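Local structure of argininosuccinate lyase (Chelativorans sp., 6RXA) at residues F123-L128 with E188-I193; R130-V135 with K181-Y186; Q57-V62 with T206-N211. The protein acts as a C-N lyase of the aspartase/fumarase superfamily (EDDS lyase) and may also split argininosuccinate into fumarate and L-arginine. The protein carries 2 engineered substitutions. All coordinates share one frame; numbering follows the deposited sequence.

Contact 1. Residues F123-L128 with E188-I193. With NA (sodium ion), chain F.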
loop_
_atom_site.group_PDB
_atom_site.type_symbol
_atom_site.label_atom_id
_atom_site.label_comp_id
_atom_site.label_asym_id
_atom_site.label_seq_id
_atom_site.Cartn_x
_atom_site.Cartn_y
_atom_site.Cartn_z
ATOM N N PHE A 123 19.852 -16.106 -3.142
ATOM C CA PHE A 123 19.400 -15.346 -4.299
ATOM C C PHE A 123 19.361 -13.854 -3.992
ATOM O O PHE A 123 19.931 -13.051 -4.737
ATOM C CB PHE A 123 18.017 -15.841 -4.735
ATOM C CG PHE A 123 17.331 -14.928 -5.702
ATOM C CD1 PHE A 123 17.827 -14.765 -6.980
ATOM C CD2 PHE A 123 16.202 -14.228 -5.324
ATOM C CE1 PHE A 123 17.209 -13.897 -7.862
ATOM C CE2 PHE A 123 15.572 -13.367 -6.216
ATOM C CZ PHE A 123 16.079 -13.213 -7.477
ATOM N N LEU A 124 18.702 -13.464 -2.893
ATOM C CA LEU A 124 18.605 -12.046 -2.553
ATOM C C LEU A 124 19.981 -11.447 -2.291
ATOM O O LEU A 124 20.237 -10.285 -2.635
ATOM C CB LEU A 124 17.683 -11.812 -1.359
ATOM C CG LEU A 124 16.217 -12.156 -1.593
ATOM C CD1 LEU A 124 15.392 -11.933 -0.326
ATOM C CD2 LEU A 124 15.632 -11.368 -2.768
ATOM N N ARG A 125 20.878 -12.230 -1.672
ATOM C CA ARG A 125 22.235 -11.766 -1.389
ATOM C C ARG A 125 22.961 -11.403 -2.680
ATOM O O ARG A 125 23.546 -10.320 -2.790
ATOM C CB ARG A 125 22.975 -12.867 -0.622
ATOM C CG ARG A 125 24.414 -12.580 -0.283
ATOM C CD ARG A 125 25.023 -13.732 0.522
ATOM N NE ARG A 125 25.199 -14.927 -0.297
ATOM C CZ ARG A 125 25.621 -16.100 0.167
ATOM N NH1 ARG A 125 25.884 -16.259 1.460
ATOM N NH2 ARG A 125 25.783 -17.109 -0.668
ATOM N N ASP A 126 22.920 -12.290 -3.679
ATOM C CA ASP A 126 23.546 -11.969 -4.960
ATOM C C ASP A 126 22.867 -10.764 -5.603
ATOM O O ASP A 126 23.542 -9.893 -6.168
ATOM C CB ASP A 126 23.502 -13.174 -5.897
ATOM C CG ASP A 126 24.741 -14.080 -5.770
ATOM O OD1 ASP A 126 25.715 -13.744 -5.065
ATOM O OD2 ASP A 126 24.737 -15.160 -6.390
ATOM N N GLN A 127 21.535 -10.681 -5.509
ATOM C CA GLN A 127 20.827 -9.556 -6.114
ATOM C C GLN A 127 21.107 -8.255 -5.373
ATOM O O GLN A 127 21.087 -7.177 -5.977
ATOM C CB GLN A 127 19.333 -9.841 -6.161
ATOM C CG GLN A 127 18.974 -10.960 -7.133
ATOM C CD GLN A 127 19.379 -10.665 -8.561
ATOM O OE1 GLN A 127 18.932 -9.691 -9.159
ATOM N NE2 GLN A 127 20.234 -11.513 -9.121
ATOM N N LEU A 128 21.372 -8.340 -4.070
ATOM C CA LEU A 128 21.753 -7.157 -3.308
ATOM C C LEU A 128 23.132 -6.657 -3.721
ATOM O O LEU A 128 23.332 -5.445 -3.872
ATOM C CB LEU A 128 21.658 -7.461 -1.816
ATOM C CG LEU A 128 21.785 -6.327 -0.812
ATOM C CD1 LEU A 128 20.815 -5.231 -1.176
ATOM C CD2 LEU A 128 21.482 -6.889 0.567
ATOM N N GLU A 188 23.512 -2.255 5.412
ATOM C CA GLU A 188 22.908 -2.677 6.673
ATOM C C GLU A 188 22.006 -3.880 6.466
ATOM O O GLU A 188 22.033 -4.835 7.257
ATOM C CB GLU A 188 22.113 -1.511 7.263
ATOM C CG GLU A 188 22.985 -0.351 7.738
ATOM C CD GLU A 188 22.225 0.957 7.878
ATOM O OE1 GLU A 188 20.985 0.944 7.781
ATOM O OE2 GLU A 188 22.889 1.999 8.067
ATOM N N LEU A 189 21.192 -3.846 5.409
ATOM C CA LEU A 189 20.341 -4.975 5.064
ATOM C C LEU A 189 21.174 -6.212 4.742
ATOM O O LEU A 189 20.826 -7.329 5.143
ATOM C CB LEU A 189 19.480 -4.580 3.869
ATOM C CG LEU A 189 18.757 -5.725 3.169
ATOM C CD1 LEU A 189 17.709 -6.371 4.057
ATOM C CD2 LEU A 189 18.108 -5.222 1.890
ATOM N N TYR A 190 22.280 -6.032 4.018
ATOM C CA TYR A 190 23.101 -7.173 3.631
ATOM C C TYR A 190 23.505 -7.986 4.850
ATOM O O TYR A 190 23.525 -9.224 4.807
ATOM C CB TYR A 190 24.332 -6.693 2.862
ATOM C CG TYR A 190 25.141 -7.828 2.255
ATOM C CD1 TYR A 190 24.798 -8.357 1.024
ATOM C CD2 TYR A 190 26.245 -8.365 2.920
ATOM C CE1 TYR A 190 25.540 -9.385 0.460
ATOM C CE2 TYR A 190 26.991 -9.394 2.365
ATOM C CZ TYR A 190 26.632 -9.895 1.129
ATOM O OH TYR A 190 27.367 -10.917 0.561
ATOM N N ALA A 191 23.811 -7.313 5.959
ATOM C CA ALA A 191 24.262 -8.042 7.140
ATOM C C ALA A 191 23.175 -8.949 7.704
ATOM O O ALA A 191 23.492 -9.964 8.349
ATOM C CB ALA A 191 24.737 -7.058 8.214
ATOM N N ARG A 192 21.903 -8.575 7.508
ATOM C CA ARG A 192 20.789 -9.409 7.947
ATOM C C ARG A 192 20.436 -10.485 6.921
ATOM O O ARG A 192 19.996 -11.573 7.311
ATOM C CB ARG A 192 19.569 -8.554 8.297
ATOM C CG ARG A 192 19.665 -7.911 9.682
ATOM C CD ARG A 192 18.441 -7.034 10.021
ATOM N NE ARG A 192 18.401 -5.777 9.284
ATOM C CZ ARG A 192 19.077 -4.685 9.636
ATOM N NH1 ARG A 192 19.855 -4.698 10.713
ATOM N NH2 ARG A 192 18.982 -3.584 8.916
ATOM N N ILE A 193 20.598 -10.207 5.621
ATOM C CA ILE A 193 20.345 -11.224 4.600
ATOM C C ILE A 193 21.386 -12.329 4.686
ATOM O O ILE A 193 21.068 -13.511 4.521
ATOM C CB ILE A 193 20.322 -10.587 3.197
ATOM C CG1 ILE A 193 19.035 -9.793 2.994
ATOM C CG2 ILE A 193 20.440 -11.655 2.109
ATOM C CD1 ILE A 193 18.897 -9.132 1.664
HETATM NA NA NA F . 19.035 -0.110 8.264
HETATM O O HOH W 1 18.513 -1.010 6.121
HETATM O O HOH W 2 17.121 0.802 9.351
#
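The guanidinium of Arg125 has three partners, Asn194 OD1 at NH1, the carbonyl of Leu219 at NH2 and Phe221 in a cation-pi contact, while its aliphatic stem meets Tyr190. The stem leaves with CG anti to the backbone N (chi1 178°), which brings Arg125 CG to 3.5 Å from Tyr190 CE1. An arginine suits this place: CG lies against the CE1 side of the ring and, with CD, against the hydroxyl, and its charge is met farther out. Leu128 is the hub of the apolar contact. Its methyl CD2 lies at the edge of the Tyr190 ring, 3.7 Å from Tyr190 CD1, and also meets Ile193 CD1 at 3.6 Å and Leu189 CG at 3.9 Å, one methyl thus touching three facing residues. Ile193 turns its other branch to Arg125, CG2 lying 3.9 Å from Arg125 CB. On another side of helix 168-193, Glu188 OE1 binds sodium at 2.3 Å; Glu188 OE1 of the second subunit holds the same ion. Segments 123-128 and 188-193 run nearly antiparallel (158°), their axes 10.0 Å apart, flanked by helix 236-262, where His241 touches Leu124, Leu189 and Ile193, and by helix 451-500, where Leu479 touches Arg125 and Tyr190.

Contact 2. Residues R130-V135 with K181-Y186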
loop_
_atom_site.group_PDB
_atom_site.type_symbol
_atom_site.label_atom_id
_atom_site.label_comp_id
_atom_site.label_asym_id
_atom_site.label_seq_id
_atom_site.Cartn_x
_atom_site.Cartn_y
_atom_site.Cartn_z
ATOM N N ARG A 130 24.425 -7.149 -6.721
ATOM C CA ARG A 130 24.114 -6.585 -8.035
ATOM C C ARG A 130 23.538 -5.178 -7.909
ATOM O O ARG A 130 23.918 -4.262 -8.658
ATOM C CB ARG A 130 23.119 -7.520 -8.721
ATOM C CG ARG A 130 22.699 -7.108 -10.110
ATOM C CD ARG A 130 21.534 -7.966 -10.587
ATOM N NE ARG A 130 21.143 -7.646 -11.959
ATOM C CZ ARG A 130 19.919 -7.825 -12.448
ATOM N NH1 ARG A 130 18.949 -8.320 -11.671
ATOM N NH2 ARG A 130 19.660 -7.489 -13.707
ATOM N N THR A 131 22.625 -4.986 -6.955
ATOM C CA THR A 131 21.990 -3.689 -6.757
ATOM C C THR A 131 22.981 -2.662 -6.234
ATOM O O THR A 131 23.017 -1.525 -6.725
ATOM C CB THR A 131 20.817 -3.860 -5.783
ATOM O OG1 THR A 131 19.813 -4.702 -6.366
ATOM C CG2 THR A 131 20.184 -2.530 -5.438
ATOM N N ILE A 132 23.800 -3.037 -5.243
ATOM C CA ILE A 132 24.823 -2.130 -4.730
ATOM C C ILE A 132 25.775 -1.709 -5.841
ATOM O O ILE A 132 26.143 -0.539 -5.943
ATOM C CB ILE A 132 25.545 -2.768 -3.526
ATOM C CG1 ILE A 132 24.568 -2.813 -2.344
ATOM C CG2 ILE A 132 26.801 -1.996 -3.158
ATOM C CD1 ILE A 132 25.020 -3.670 -1.172
ATOM N N GLU A 133 26.177 -2.648 -6.697
ATOM C CA GLU A 133 27.037 -2.290 -7.822
ATOM C C GLU A 133 26.357 -1.270 -8.731
ATOM O O GLU A 133 26.987 -0.296 -9.160
ATOM C CB GLU A 133 27.414 -3.553 -8.588
ATOM C CG GLU A 133 28.341 -3.315 -9.753
ATOM C CD GLU A 133 28.708 -4.603 -10.463
ATOM O OE1 GLU A 133 27.800 -5.411 -10.738
ATOM O OE2 GLU A 133 29.899 -4.811 -10.738
ATOM N N ALA A 134 25.069 -1.473 -9.038
ATOM C CA ALA A 134 24.353 -0.541 -9.908
ATOM C C ALA A 134 24.193 0.825 -9.246
ATOM O O ALA A 134 24.356 1.862 -9.906
ATOM C CB ALA A 134 22.992 -1.124 -10.293
ATOM N N VAL A 135 23.904 0.850 -7.939
ATOM C CA VAL A 135 23.757 2.123 -7.227
ATOM C C VAL A 135 25.088 2.861 -7.152
ATOM O O VAL A 135 25.126 4.086 -7.278
ATOM C CB VAL A 135 23.124 1.908 -5.842
ATOM C CG1 VAL A 135 23.076 3.212 -5.044
ATOM C CG2 VAL A 135 21.720 1.347 -6.001
ATOM N N LYS A 181 23.272 7.527 1.554
ATOM C CA LYS A 181 22.440 6.984 2.619
ATOM C C LYS A 181 21.724 5.717 2.167
ATOM O O LYS A 181 21.565 4.776 2.950
ATOM C CB LYS A 181 21.475 8.051 3.137
ATOM C CG LYS A 181 22.202 9.112 3.964
ATOM C CD LYS A 181 21.245 10.138 4.544
ATOM C CE LYS A 181 20.651 10.994 3.447
ATOM N NZ LYS A 181 20.045 12.230 4.045
ATOM N N ASN A 182 21.298 5.657 0.899
ATOM C CA ASN A 182 20.712 4.423 0.384
ATOM C C ASN A 182 21.729 3.286 0.343
ATOM O O ASN A 182 21.381 2.131 0.616
ATOM C CB ASN A 182 20.060 4.672 -0.976
ATOM C CG ASN A 182 18.690 5.319 -0.835
ATOM O OD1 ASN A 182 17.878 4.885 -0.018
ATOM N ND2 ASN A 182 18.442 6.375 -1.600
ATOM N N LEU A 183 22.995 3.592 0.047
ATOM C CA LEU A 183 24.022 2.553 0.100
ATOM C C LEU A 183 24.201 2.043 1.528
ATOM O O LEU A 183 24.359 0.839 1.743
ATOM C CB LEU A 183 25.331 3.075 -0.489
ATOM C CG LEU A 183 25.329 3.138 -2.022
ATOM C CD1 LEU A 183 26.445 4.016 -2.526
ATOM C CD2 LEU A 183 25.429 1.743 -2.661
ATOM N N ASP A 184 24.159 2.935 2.519
ATOM C CA ASP A 184 24.158 2.485 3.905
ATOM C C ASP A 184 22.959 1.574 4.181
ATOM O O ASP A 184 23.102 0.522 4.815
ATOM C CB ASP A 184 24.144 3.670 4.866
ATOM C CG ASP A 184 25.494 4.352 5.005
ATOM O OD1 ASP A 184 26.552 3.708 4.811
ATOM O OD2 ASP A 184 25.487 5.558 5.353
ATOM N N ARG A 185 21.758 1.963 3.726
ATOM C CA ARG A 185 20.588 1.121 3.980
ATOM C C ARG A 185 20.794 -0.280 3.411
ATOM O O ARG A 185 20.456 -1.287 4.048
ATOM C CB ARG A 185 19.324 1.718 3.357
ATOM C CG ARG A 185 18.756 2.942 4.035
ATOM C CD ARG A 185 17.406 3.410 3.357
ATOM N NE ARG A 185 16.989 4.550 4.136
ATOM C CZ ARG A 185 17.261 5.812 3.847
ATOM N NH1 ARG A 185 17.817 6.159 2.685
ATOM N NH2 ARG A 185 16.929 6.738 4.720
ATOM N N TYR A 186 21.330 -0.362 2.190
ATOM C CA TYR A 186 21.531 -1.654 1.553
ATOM C C TYR A 186 22.625 -2.476 2.237
ATOM O O TYR A 186 22.474 -3.689 2.385
ATOM C CB TYR A 186 21.876 -1.457 0.081
ATOM C CG TYR A 186 20.715 -1.271 -0.864
ATOM C CD1 TYR A 186 19.705 -2.229 -0.968
ATOM C CD2 TYR A 186 20.650 -0.160 -1.695
ATOM C CE1 TYR A 186 18.663 -2.072 -1.862
ATOM C CE2 TYR A 186 19.607 -0.002 -2.597
ATOM C CZ TYR A 186 18.621 -0.951 -2.670
ATOM O OH TYR A 186 17.596 -0.776 -3.573
#
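A chi1 of -65° in Thr131 sets its methyl CG2 anti to the backbone N and over one face of Tyr186, whose own first torsion places the ring carbon CG anti to the carbonyl carbon. The methyl forms a CH-pi contact, 4.0 Å from CG2 to the centroid of the Tyr186 ring and 27° off the ring normal. It sits toward the phenol end, with Thr131 CG2 3.5 Å from Tyr186 CZ. Threonine suits the spot because its two branches divide the work: the methyl serves the ring, and OG1 is hydrogen-bonded to the carbonyl of Gln127 one helical turn earlier. Tyrosine is equally apt, since its pi face accepts the methyl while its buried OH is satisfied by Asn245 OD1 on helix 236-262.

Both segments belong to the long helices that, in this superfamily, build the central helical bundle of the tetramer; here the segments run nearly antiparallel (169°), their axes 10.6 Å apart. Nearer the backbone, Ile132 and Tyr186 run alongside each other, pointing opposite ways, and Ile132 CG1 lies 3.9 Å from Tyr186 CB. Val135 and Leu183 pass in the same manner, with Val135 CG1 3.7 Å from Leu183 CD2, and that same leucine methyl also meets Ile132 CG2 at 4.0 Å. Beta-branched side chains on one helix, with little freedom to turn, thus pack against a longer, more flexible leucine on the other. Farther round helix 168-193, Arg185 NH1 donates to Asn182 OD1 from above the carbonyl plane, and Arg185 NE forms a salt bridge with Glu240 of the second subunit.

Contact 3. Residues Q57-V62 with T206-N211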
loop_
_atom_site.group_PDB
_atom_site.type_symbol
_atom_site.label_atom_id
_atom_site.label_comp_id
_atom_site.label_asym_id
_atom_site.label_seq_id
_atom_site.Cartn_x
_atom_site.Cartn_y
_atom_site.Cartn_z
ATOM N N GLN A 57 30.635 -34.717 9.424
ATOM C CA GLN A 57 30.050 -35.140 10.691
ATOM C C GLN A 57 29.930 -36.654 10.815
ATOM O O GLN A 57 29.476 -37.135 11.861
ATOM C CB GLN A 57 28.676 -34.495 10.883
ATOM C CG GLN A 57 28.717 -32.988 10.973
ATOM C CD GLN A 57 29.602 -32.508 12.096
ATOM O OE1 GLN A 57 30.761 -32.154 11.883
ATOM N NE2 GLN A 57 29.072 -32.520 13.303
ATOM N N GLY A 58 30.306 -37.408 9.787
ATOM C CA GLY A 58 30.203 -38.855 9.824
ATOM C C GLY A 58 28.807 -39.395 9.628
ATOM O O GLY A 58 28.596 -40.602 9.793
ATOM N N ILE A 59 27.847 -38.541 9.283
ATOM C CA ILE A 59 26.480 -38.992 9.040
ATOM C C ILE A 59 26.401 -39.735 7.715
ATOM O O ILE A 59 25.686 -40.739 7.589
ATOM C CB ILE A 59 25.518 -37.793 9.115
ATOM C CG1 ILE A 59 25.505 -37.256 10.554
ATOM C CG2 ILE A 59 24.132 -38.183 8.671
ATOM C CD1 ILE A 59 24.806 -35.929 10.717
ATOM N N LEU A 60 27.142 -39.271 6.715
ATOM C CA LEU A 60 27.305 -39.982 5.458
ATOM C C LEU A 60 28.740 -40.463 5.359
ATOM O O LEU A 60 29.667 -39.770 5.793
ATOM C CB LEU A 60 27.049 -39.072 4.254
ATOM C CG LEU A 60 25.666 -38.443 4.133
ATOM C CD1 LEU A 60 25.654 -37.488 2.936
ATOM C CD2 LEU A 60 24.579 -39.490 3.981
ATOM N N THR A 61 28.929 -41.642 4.772
ATOM C CA THR A 61 30.262 -42.074 4.409
ATOM C C THR A 61 30.744 -41.302 3.181
ATOM O O THR A 61 29.957 -40.720 2.430
ATOM C CB THR A 61 30.262 -43.567 4.080
ATOM O OG1 THR A 61 29.482 -43.797 2.900
ATOM C CG2 THR A 61 29.668 -44.367 5.225
ATOM N N VAL A 62 32.061 -41.305 2.972
ATOM C CA VAL A 62 32.605 -40.688 1.764
ATOM C C VAL A 62 32.014 -41.349 0.524
ATOM O O VAL A 62 31.759 -40.688 -0.489
ATOM C CB VAL A 62 34.144 -40.731 1.774
ATOM C CG1 VAL A 62 34.699 -40.232 0.452
ATOM C CG2 VAL A 62 34.682 -39.892 2.915
ATOM N N THR A 206 17.044 -30.515 14.965
ATOM C CA THR A 206 17.115 -31.937 14.674
ATOM C C THR A 206 17.990 -32.611 15.711
ATOM O O THR A 206 18.870 -31.983 16.303
ATOM C CB THR A 206 17.680 -32.177 13.263
ATOM O OG1 THR A 206 17.808 -33.583 13.024
ATOM C CG2 THR A 206 19.044 -31.543 13.101
ATOM N N GLY A 207 17.743 -33.901 15.915
ATOM C CA GLY A 207 18.636 -34.708 16.722
ATOM C C GLY A 207 19.899 -35.155 16.022
ATOM O O GLY A 207 20.818 -35.647 16.686
ATOM N N TRP A 208 19.986 -34.995 14.701
ATOM C CA TRP A 208 21.221 -35.319 14.006
ATOM C C TRP A 208 22.303 -34.302 14.366
ATOM O O TRP A 208 22.016 -33.107 14.474
ATOM C CB TRP A 208 20.996 -35.334 12.491
ATOM C CG TRP A 208 20.155 -36.481 12.043
ATOM C CD1 TRP A 208 18.821 -36.460 11.762
ATOM C CD2 TRP A 208 20.593 -37.821 11.838
ATOM N NE1 TRP A 208 18.399 -37.715 11.397
ATOM C CE2 TRP A 208 19.468 -38.569 11.437
ATOM C CE3 TRP A 208 21.827 -38.467 11.958
ATOM C CZ2 TRP A 208 19.544 -39.930 11.151
ATOM C CZ3 TRP A 208 21.902 -39.821 11.673
ATOM C CH2 TRP A 208 20.766 -40.537 11.271
ATOM N N PRO A 209 23.554 -34.742 14.543
ATOM C CA PRO A 209 24.601 -33.810 15.017
ATOM C C PRO A 209 25.195 -32.966 13.893
ATOM O O PRO A 209 26.332 -33.141 13.454
ATOM C CB PRO A 209 25.621 -34.761 15.656
ATOM C CG PRO A 209 25.498 -36.014 14.867
ATOM C CD PRO A 209 24.025 -36.139 14.510
ATOM N N LEU A 210 24.420 -31.995 13.422
ATOM C CA LEU A 210 24.896 -31.128 12.356
ATOM C C LEU A 210 25.933 -30.153 12.900
ATOM O O LEU A 210 25.958 -29.828 14.093
ATOM C CB LEU A 210 23.729 -30.337 11.770
ATOM C CG LEU A 210 22.483 -31.147 11.383
ATOM C CD1 LEU A 210 21.473 -30.235 10.686
ATOM C CD2 LEU A 210 22.836 -32.348 10.508
ATOM N N ASN A 211 26.782 -29.668 12.007
ATOM C CA ASN A 211 27.657 -28.534 12.289
ATOM C C ASN A 211 27.127 -27.360 11.470
ATOM O O ASN A 211 27.457 -27.212 10.285
ATOM C CB ASN A 211 29.113 -28.832 11.959
ATOM C CG ASN A 211 30.028 -27.674 12.303
ATOM O OD1 ASN A 211 29.570 -26.564 12.580
ATOM N ND2 ASN A 211 31.331 -27.923 12.275
HETATM O O HOH W 3 31.465 -30.221 10.134
#
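Ile59 overlaps the benzo part of the Trp208 indole, its CG2 methyl 4.0 Å from Trp208 CE3. Its longer branch touches two further residues, with Ile59 CD1 3.9 Å from Pro209 CD and 4.1 Å from Leu210 CD2. Branched isoleucine can therefore meet three consecutive apolar residues at once. Next to this patch Gln57, bent at chi2 (-58°), turns its amide to the facing loop: NE2 donates to Pro209 O over 2.8 Å, nearly straight at 170°, with the acceptor close to the plane of the glutamine amide. Its other amide atom, OE1, accepts from a water at 2.7 Å, which is weakly bonded to Asn211 ND2. Shortening this glutamine to an alanine removes the amide, which is likely to leave Pro209 O without its donor and break the water link to Asn211. Pro209 itself centres an inverse gamma turn, in which Leu210 N bonds to Trp208 O. Gly58, with positive phi, ends helix 35-56 in a Schellman motif; Asn211 is the N-cap of helix 212-218. The contact thus ties two helix-linking loops together, with Leu54 of helix 35-56 touching both Ile59 and Leu210, and Asp372 of the second subunit hydrogen-bonded to Trp208 NE1.

Overall arrangement
Contacts 1 and 2 join the same helices, 112-147 and 168-193, at successive levels, centres 10 Å apart, and meet where Leu128 packs on Tyr186. Both are buried and apolar, with no hydrogen bond between their segments; apart from Arg125, whose stem packs in contact 1, most charged groups lie on other sides of the helices. Contact 3 is a surface contact between loops, about 29 Å and 39 Å from contacts 1 and 2, centre to centre. There a direct hydrogen bond and a bridging water supplement a small apolar patch. All three reach the second subunit: contact 1 through a shared sodium and Glu188-Arg192 salt bridges, contact 2 through salt bridges and contact 3 through a tryptophan.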